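Local coordinates for VP4 CORE protein (Bluetongue virus, PDB 2JHP) that caps viral messenger RNA as a multifunctional enzyme of the bluetongue virus inner core, with separate sites that bind S-adenosyl-L-homocysteine and guanine, at residues A[507-518]-A[567-578]. Residues are numbered along the deposited sequence; the frame is centred on the assembly and turned at random.
Sequences IPDPPVPDISLC and DLFWWFKMILDW
The proline-rich loop 507-518 curls round one side of helix 568-576, its backbone nearest at Ile507 to Trp570 (CA-CA 5.7 Å) and Pro511 to Met574 (5.1 Å), and returns to the start of the helix where Leu517 faces Asp567. Trp570 fills the bend. Its CG lies anti to the backbone N (chi1 173°), sending the indole out from the helix between two layers of the loop: Pro508 CD sits over one face, 3.7 Å from the centroid of the five-membered ring, and Leu517 CD2 covers the opposite face at 3.5 Å, both CH-pi contacts. At the rim, NE1 gives a weak, bent hydrogen bond to Val512 O (3.1 Å, 133° at the hydrogen), while Ser516 OG meets the far edge at CH2. That hydroxyl and Ser516 N both bond to Asp514 OD2, the latter closing an Asx turn, and Arg60 forms a salt bridge with the same carboxylate oxygen. A second tryptophan, Trp578, turns a face to the loop, where Pro513 CD rests 3.6 Å from the centroid of its six-membered ring; its NE1 bonds to Asp589. Ile507 CD1 packs on Phe569 CD2 (3.5 Å), and the extended Lys573 chain runs across the Pro511 ring. Asp567 OD2 caps the helix at Trp570 N (3.1 Å) and forms a salt bridge with Arg466, while OD1 bonds to Ser461. No residue of either segment belongs to the guanine or S-adenosyl-L-homocysteine pockets; the loop preceding helix 523-533 is joined to helix 568-576, which packs on helices 612-625 and 635-641, by a tryptophan held between CH-pi contacts, beside an Asx turn and an Asp N-cap.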
ATOM      1  N   ILE A 507      -6.552 -22.094  -9.943  1.00 19.19           N
ATOM      2  CA  ILE A 507      -7.970 -22.172 -10.279  1.00 24.79           C
ATOM      3  C   ILE A 507      -8.677 -23.034  -9.239  1.00 34.59           C
ATOM      4  O   ILE A 507      -8.184 -24.106  -8.900  1.00 38.46           O
ATOM      5  CB  ILE A 507      -8.174 -22.785 -11.682  1.00 30.34           C
ATOM      6  CG1 ILE A 507      -7.476 -21.940 -12.756  1.00 48.71           C
ATOM      7  CG2 ILE A 507      -9.651 -22.927 -11.990  1.00 11.51           C
ATOM      8  CD1 ILE A 507      -7.311 -22.634 -14.106  1.00  8.36           C
ATOM      9  N   PRO A 508      -9.819 -22.564  -8.704  1.00 27.26           N
ATOM     10  CA  PRO A 508     -10.552 -23.374  -7.725  1.00  5.34           C
ATOM     11  C   PRO A 508     -11.023 -24.708  -8.296  1.00  6.63           C
ATOM     12  O   PRO A 508     -11.141 -24.869  -9.511  1.00 19.96           O
ATOM     13  CB  PRO A 508     -11.764 -22.510  -7.388  1.00-11.89           C
ATOM     14  CG  PRO A 508     -11.353 -21.124  -7.738  1.00 62.39           C
ATOM     15  CD  PRO A 508     -10.488 -21.274  -8.945  1.00 21.96           C
ATOM     16  N   ASP A 509     -11.290 -25.657  -7.407  1.00-11.21           N
ATOM     17  CA  ASP A 509     -11.571 -27.003  -7.807  1.00-18.26           C
ATOM     18  C   ASP A 509     -12.535 -27.673  -6.829  1.00-18.21           C
ATOM     19  O   ASP A 509     -12.156 -27.997  -5.692  1.00-18.78           O
ATOM     20  CB  ASP A 509     -10.255 -27.788  -7.878  1.00-14.38           C
ATOM     21  CG  ASP A 509     -10.475 -29.277  -7.968  1.00  2.29           C
ATOM     22  OD1 ASP A 509     -10.014 -30.001  -7.063  1.00 26.44           O
ATOM     23  OD2 ASP A 509     -11.136 -29.716  -8.930  1.00-15.78           O
ATOM     24  N   PRO A 510     -13.773 -27.961  -7.277  1.00-19.13           N
ATOM     25  CA  PRO A 510     -14.436 -27.653  -8.552  1.00 -9.68           C
ATOM     26  C   PRO A 510     -14.425 -26.198  -8.951  1.00  5.33           C
ATOM     27  O   PRO A 510     -14.578 -25.334  -8.091  1.00  8.26           O
ATOM     28  CB  PRO A 510     -15.884 -28.158  -8.343  1.00-13.83           C
ATOM     29  CG  PRO A 510     -15.997 -28.494  -6.897  1.00 -2.17           C
ATOM     30  CD  PRO A 510     -14.617 -28.840  -6.441  1.00 -1.04           C
ATOM     31  N   PRO A 511     -14.218 -25.928 -10.255  1.00 33.23           N
ATOM     32  CA  PRO A 511     -14.217 -24.577 -10.818  1.00 31.30           C
ATOM     33  C   PRO A 511     -15.600 -23.925 -10.737  1.00  8.01           C
ATOM     34  O   PRO A 511     -16.278 -23.755 -11.752  1.00  8.26           O
ATOM     35  CB  PRO A 511     -13.789 -24.801 -12.275  1.00 51.03           C
ATOM     36  CG  PRO A 511     -14.090 -26.227 -12.557  1.00 27.33           C
ATOM     37  CD  PRO A 511     -13.942 -26.959 -11.276  1.00 51.54           C
ATOM     38  N   VAL A 512     -15.998 -23.564  -9.520  1.00  8.50           N
ATOM     39  CA  VAL A 512     -17.339 -23.049  -9.240  1.00  4.76           C
ATOM     40  C   VAL A 512     -17.483 -21.559  -9.666  1.00  6.69           C
ATOM     41  O   VAL A 512     -16.497 -20.813  -9.634  1.00 17.70           O
ATOM     42  CB  VAL A 512     -17.700 -23.302  -7.736  1.00 11.65           C
ATOM     43  CG1 VAL A 512     -16.996 -22.317  -6.823  1.00 -7.77           C
ATOM     44  CG2 VAL A 512     -19.197 -23.263  -7.505  1.00  1.02           C
ATOM     45  N   PRO A 513     -18.698 -21.130 -10.089  1.00 10.79           N
ATOM     46  CA  PRO A 513     -18.902 -19.763 -10.561  1.00  1.36           C
ATOM     47  C   PRO A 513     -19.114 -18.746  -9.436  1.00  5.20           C
ATOM     48  O   PRO A 513     -20.137 -18.045  -9.417  1.00 11.54           O
ATOM     49  CB  PRO A 513     -20.178 -19.884 -11.396  1.00-10.64           C
ATOM     50  CG  PRO A 513     -20.968 -20.926 -10.683  1.00 -8.34           C
ATOM     51  CD  PRO A 513     -19.948 -21.912 -10.166  1.00  6.60           C
ATOM     52  N   ASP A 514     -18.146 -18.647  -8.525  1.00 10.83           N
ATOM     53  CA  ASP A 514     -18.267 -17.748  -7.380  1.00 20.54           C
ATOM     54  C   ASP A 514     -18.253 -16.251  -7.740  1.00 36.65           C
ATOM     55  O   ASP A 514     -17.633 -15.842  -8.718  1.00 15.82           O
ATOM     56  CB  ASP A 514     -17.185 -18.055  -6.357  1.00 14.43           C
ATOM     57  CG  ASP A 514     -17.371 -17.285  -5.074  1.00  0.93           C
ATOM     58  OD1 ASP A 514     -18.233 -17.672  -4.252  1.00 23.23           O
ATOM     59  OD2 ASP A 514     -16.655 -16.277  -4.904  1.00 43.14           O
ATOM     60  N   ILE A 515     -18.953 -15.463  -6.927  1.00 36.59           N
ATOM     61  CA  ILE A 515     -19.057 -14.008  -7.060  1.00 29.24           C
ATOM     62  C   ILE A 515     -17.732 -13.328  -7.431  1.00  7.90           C
ATOM     63  O   ILE A 515     -17.706 -12.425  -8.265  1.00 12.04           O
ATOM     64  CB  ILE A 515     -19.682 -13.400  -5.767  1.00 37.97           C
ATOM     65  CG1 ILE A 515     -21.180 -13.204  -5.949  1.00 34.88           C
ATOM     66  CG2 ILE A 515     -19.079 -12.061  -5.392  1.00  8.15           C
ATOM     67  CD1 ILE A 515     -21.935 -13.215  -4.653  1.00 24.81           C
ATOM     68  N   SER A 516     -16.640 -13.788  -6.816  1.00 -7.30           N
ATOM     69  CA  SER A 516     -15.292 -13.311  -7.097  1.00  7.82           C
ATOM     70  C   SER A 516     -15.013 -13.316  -8.596  1.00 21.34           C
ATOM     71  O   SER A 516     -14.369 -12.418  -9.123  1.00 16.80           O
ATOM     72  CB  SER A 516     -14.278 -14.195  -6.361  1.00 -3.63           C
ATOM     73  OG  SER A 516     -14.340 -15.540  -6.799  1.00 12.39           O
ATOM     74  N   LEU A 517     -15.508 -14.348  -9.267  1.00 11.66           N
ATOM     75  CA  LEU A 517     -15.374 -14.487 -10.707  1.00 14.16           C
ATOM     76  C   LEU A 517     -16.493 -13.740 -11.467  1.00 15.25           C
ATOM     77  O   LEU A 517     -16.215 -12.983 -12.397  1.00 25.92           O
ATOM     78  CB  LEU A 517     -15.364 -15.978 -11.067  1.00 15.64           C
ATOM     79  CG  LEU A 517     -15.212 -16.414 -12.524  1.00 27.38           C
ATOM     80  CD1 LEU A 517     -13.827 -16.071 -13.056  1.00 23.36           C
ATOM     81  CD2 LEU A 517     -15.517 -17.915 -12.680  1.00  8.90           C
ATOM     82  N   CYS A 518     -17.743 -13.949 -11.041  1.00 14.39           N
ATOM     83  CA  CYS A 518     -18.923 -13.599 -11.825  1.00 10.24           C
ATOM     84  C   CYS A 518     -19.853 -12.610 -11.142  1.00 22.42           C
ATOM     85  O   CYS A 518     -20.559 -12.949 -10.193  1.00 32.07           O
ATOM     86  CB  CYS A 518     -19.704 -14.863 -12.201  1.00 19.29           C
ATOM     87  SG  CYS A 518     -18.748 -16.048 -13.156  1.00 17.51           S
ATOM     88  N   ASP A 567     -11.447 -13.564 -14.765  1.00  4.64           N
ATOM     89  CA  ASP A 567     -10.437 -14.580 -15.114  1.00 -6.18           C
ATOM     90  C   ASP A 567     -10.921 -15.534 -16.208  1.00  8.07           C
ATOM     91  O   ASP A 567     -11.778 -16.387 -15.974  1.00 17.20           O
ATOM     92  CB  ASP A 567      -9.948 -15.335 -13.862  1.00 -6.81           C
ATOM     93  CG  ASP A 567      -8.708 -16.198 -14.136  1.00 14.12           C
ATOM     94  OD1 ASP A 567      -7.710 -15.669 -14.662  1.00 32.95           O
ATOM     95  OD2 ASP A 567      -8.713 -17.406 -13.813  1.00  5.36           O
ATOM     96  N   LEU A 568     -10.353 -15.377 -17.401  1.00 18.83           N
ATOM     97  CA  LEU A 568     -10.671 -16.230 -18.545  1.00  4.09           C
ATOM     98  C   LEU A 568     -10.421 -17.708 -18.282  1.00 23.03           C
ATOM     99  O   LEU A 568     -11.275 -18.542 -18.561  1.00  6.94           O
ATOM    100  CB  LEU A 568      -9.904 -15.785 -19.794  1.00 -5.53           C
ATOM    101  CG  LEU A 568     -10.455 -14.562 -20.538  1.00  7.81           C
ATOM    102  CD1 LEU A 568      -9.669 -14.351 -21.821  1.00  3.58           C
ATOM    103  CD2 LEU A 568     -11.941 -14.716 -20.850  1.00 -7.45           C
ATOM    104  N   PHE A 569      -9.254 -18.032 -17.741  1.00  6.59           N
ATOM    105  CA  PHE A 569      -8.880 -19.434 -17.534  1.00 18.86           C
ATOM    106  C   PHE A 569      -9.878 -20.148 -16.632  1.00  3.44           C
ATOM    107  O   PHE A 569     -10.390 -21.197 -16.975  1.00 -7.83           O
ATOM    108  CB  PHE A 569      -7.483 -19.541 -16.933  1.00 24.17           C
ATOM    109  CG  PHE A 569      -6.651 -20.605 -17.557  1.00-12.98           C
ATOM    110  CD1 PHE A 569      -5.454 -20.290 -18.195  1.00 40.07           C
ATOM    111  CD2 PHE A 569      -7.072 -21.919 -17.536  1.00 83.71           C
ATOM    112  CE1 PHE A 569      -4.689 -21.282 -18.794  1.00 10.28           C
ATOM    113  CE2 PHE A 569      -6.323 -22.895 -18.119  1.00-12.56           C
ATOM    114  CZ  PHE A 569      -5.122 -22.589 -18.750  1.00 23.39           C
ATOM    115  N   TRP A 570     -10.146 -19.561 -15.471  1.00 -6.76           N
ATOM    116  CA  TRP A 570     -11.124 -20.090 -14.525  1.00  6.82           C
ATOM    117  C   TRP A 570     -12.536 -20.096 -15.135  1.00 20.11           C
ATOM    118  O   TRP A 570     -13.283 -21.069 -14.988  1.00  8.86           O
ATOM    119  CB  TRP A 570     -11.046 -19.257 -13.244  1.00 24.12           C
ATOM    120  CG  TRP A 570     -12.064 -19.523 -12.206  1.00-11.25           C
ATOM    121  CD1 TRP A 570     -12.966 -20.548 -12.169  1.00-17.67           C
ATOM    122  CD2 TRP A 570     -12.258 -18.772 -11.004  1.00 -8.03           C
ATOM    123  NE1 TRP A 570     -13.727 -20.467 -11.025  1.00 -8.71           N
ATOM    124  CE2 TRP A 570     -13.311 -19.383 -10.293  1.00 13.14           C
ATOM    125  CE3 TRP A 570     -11.636 -17.635 -10.454  1.00 -9.30           C
ATOM    126  CZ2 TRP A 570     -13.768 -18.894  -9.069  1.00  4.13           C
ATOM    127  CZ3 TRP A 570     -12.097 -17.145  -9.239  1.00  9.14           C
ATOM    128  CH2 TRP A 570     -13.146 -17.782  -8.557  1.00 -7.87           C
ATOM    129  N   TRP A 571     -12.876 -19.015 -15.834  1.00  8.38           N
ATOM    130  CA  TRP A 571     -14.171 -18.891 -16.506  1.00 -7.44           C
ATOM    131  C   TRP A 571     -14.367 -19.979 -17.574  1.00 11.24           C
ATOM    132  O   TRP A 571     -15.367 -20.687 -17.551  1.00 17.76           O
ATOM    133  CB  TRP A 571     -14.346 -17.487 -17.091  1.00 10.06           C
ATOM    134  CG  TRP A 571     -15.764 -17.108 -17.325  1.00  7.53           C
ATOM    135  CD1 TRP A 571     -16.653 -16.647 -16.400  1.00 35.29           C
ATOM    136  CD2 TRP A 571     -16.462 -17.143 -18.574  1.00 -8.30           C
ATOM    137  NE1 TRP A 571     -17.865 -16.393 -16.993  1.00  8.39           N
ATOM    138  CE2 TRP A 571     -17.778 -16.697 -18.326  1.00 10.47           C
ATOM    139  CE3 TRP A 571     -16.107 -17.524 -19.880  1.00 -3.11           C
ATOM    140  CZ2 TRP A 571     -18.741 -16.622 -19.334  1.00 17.08           C
ATOM    141  CZ3 TRP A 571     -17.062 -17.441 -20.881  1.00 29.91           C
ATOM    142  CH2 TRP A 571     -18.361 -16.998 -20.602  1.00 10.73           C
ATOM    143  N   PHE A 572     -13.402 -20.135 -18.481  1.00  4.48           N
ATOM    144  CA  PHE A 572     -13.446 -21.226 -19.456  1.00  7.26           C
ATOM    145  C   PHE A 572     -13.542 -22.574 -18.754  1.00  1.81           C
ATOM    146  O   PHE A 572     -14.178 -23.508 -19.264  1.00 -9.58           O
ATOM    147  CB  PHE A 572     -12.225 -21.215 -20.386  1.00 13.37           C
ATOM    148  CG  PHE A 572     -12.217 -20.086 -21.389  1.00 10.27           C
ATOM    149  CD1 PHE A 572     -13.389 -19.668 -22.013  1.00 10.03           C
ATOM    150  CD2 PHE A 572     -11.024 -19.458 -21.735  1.00 15.91           C
ATOM    151  CE1 PHE A 572     -13.373 -18.632 -22.945  1.00 29.41           C
ATOM    152  CE2 PHE A 572     -11.001 -18.425 -22.667  1.00 34.33           C
ATOM    153  CZ  PHE A 572     -12.179 -18.013 -23.271  1.00 58.43           C
ATOM    154  N   LYS A 573     -12.918 -22.692 -17.584  1.00 15.27           N
ATOM    155  CA  LYS A 573     -12.968 -23.957 -16.855  1.00 16.38           C
ATOM    156  C   LYS A 573     -14.353 -24.176 -16.251  1.00  9.07           C
ATOM    157  O   LYS A 573     -14.827 -25.303 -16.184  1.00  0.61           O
ATOM    158  CB  LYS A 573     -11.871 -24.046 -15.792  1.00 32.17           C
ATOM    159  CG  LYS A 573     -11.523 -25.480 -15.422  1.00  9.37           C
ATOM    160  CD  LYS A 573     -10.414 -25.596 -14.378  1.00 19.15           C
ATOM    161  CE  LYS A 573     -10.303 -27.034 -13.853  1.00-10.31           C
ATOM    162  NZ  LYS A 573      -9.410 -27.113 -12.652  1.00 16.26           N
ATOM    163  N   MET A 574     -15.011 -23.093 -15.846  1.00 -8.04           N
ATOM    164  CA  MET A 574     -16.326 -23.196 -15.215  1.00 11.75           C
ATOM    165  C   MET A 574     -17.416 -23.493 -16.247  1.00 26.16           C
ATOM    166  O   MET A 574     -18.405 -24.157 -15.936  1.00 33.38           O
ATOM    167  CB  MET A 574     -16.643 -21.953 -14.345  1.00-12.68           C
ATOM    168  CG  MET A 574     -17.311 -20.781 -15.029  1.00 22.98           C
ATOM    169  SD  MET A 574     -19.079 -20.995 -15.270  1.00 17.30           S
ATOM    170  CE  MET A 574     -19.512 -21.839 -13.771  1.00 -8.83           C
ATOM    171  N   ILE A 575     -17.204 -23.011 -17.470  1.00 41.27           N
ATOM    172  CA  ILE A 575     -18.173 -23.126 -18.562  1.00 50.87           C
ATOM    173  C   ILE A 575     -18.259 -24.554 -19.108  1.00 32.55           C
ATOM    174  O   ILE A 575     -19.351 -25.115 -19.214  1.00 34.15           O
ATOM    175  CB  ILE A 575     -17.850 -22.122 -19.724  1.00 55.30           C
ATOM    176  CG1 ILE A 575     -17.980 -20.660 -19.261  1.00 96.75           C
ATOM    177  CG2 ILE A 575     -18.715 -22.386 -20.963  1.00 47.75           C
ATOM    178  CD1 ILE A 575     -19.368 -20.240 -18.814  1.00 79.27           C
ATOM    179  N   LEU A 576     -17.104 -25.132 -19.433  1.00 31.84           N
ATOM    180  CA  LEU A 576     -17.036 -26.437 -20.091  1.00 39.02           C
ATOM    181  C   LEU A 576     -17.051 -27.604 -19.110  1.00 50.29           C
ATOM    182  O   LEU A 576     -17.835 -28.545 -19.265  1.00 49.16           O
ATOM    183  CB  LEU A 576     -15.788 -26.526 -20.973  1.00 41.79           C
ATOM    184  CG  LEU A 576     -15.437 -25.284 -21.792  1.00 18.00           C
ATOM    185  CD1 LEU A 576     -14.060 -25.438 -22.415  1.00 24.36           C
ATOM    186  CD2 LEU A 576     -16.492 -24.992 -22.855  1.00 19.08           C
ATOM    187  N   ASP A 577     -16.185 -27.530 -18.102  1.00 55.55           N
ATOM    188  CA  ASP A 577     -15.992 -28.637 -17.176  1.00 53.46           C
ATOM    189  C   ASP A 577     -17.083 -28.797 -16.120  1.00 28.66           C
ATOM    190  O   ASP A 577     -17.129 -29.824 -15.443  1.00 22.43           O
ATOM    191  CB  ASP A 577     -14.626 -28.525 -16.485  1.00 69.75           C
ATOM    192  CG  ASP A 577     -13.484 -29.067 -17.334  1.00 91.30           C
ATOM    193  OD1 ASP A 577     -12.318 -28.945 -16.888  1.00 -2.80           O
ATOM    194  OD2 ASP A 577     -13.738 -29.617 -18.438  1.00  6.22           O
ATOM    195  N   TRP A 578     -17.961 -27.808 -15.972  1.00 29.45           N
ATOM    196  CA  TRP A 578     -18.776 -27.744 -14.760  1.00 12.47           C
ATOM    197  C   TRP A 578     -20.309 -27.591 -14.882  1.00 15.59           C
ATOM    198  O   TRP A 578     -21.032 -28.049 -13.994  1.00  8.52           O
ATOM    199  CB  TRP A 578     -18.211 -26.659 -13.824  1.00  7.64           C
ATOM    200  CG  TRP A 578     -18.861 -26.604 -12.481  1.00 18.35           C
ATOM    201  CD1 TRP A 578     -18.514 -27.317 -11.379  1.00 24.96           C
ATOM    202  CD2 TRP A 578     -19.978 -25.791 -12.100  1.00 31.56           C
ATOM    203  NE1 TRP A 578     -19.341 -27.005 -10.328  1.00127.79           N
ATOM    204  CE2 TRP A 578     -20.250 -26.068 -10.744  1.00 66.30           C
ATOM    205  CE3 TRP A 578     -20.770 -24.846 -12.771  1.00 -4.53           C
ATOM    206  CZ2 TRP A 578     -21.285 -25.442 -10.043  1.00 17.22           C
ATOM    207  CZ3 TRP A 578     -21.805 -24.228 -12.078  1.00 42.47           C
ATOM    208  CH2 TRP A 578     -22.053 -24.528 -10.725  1.00 14.79           C
TER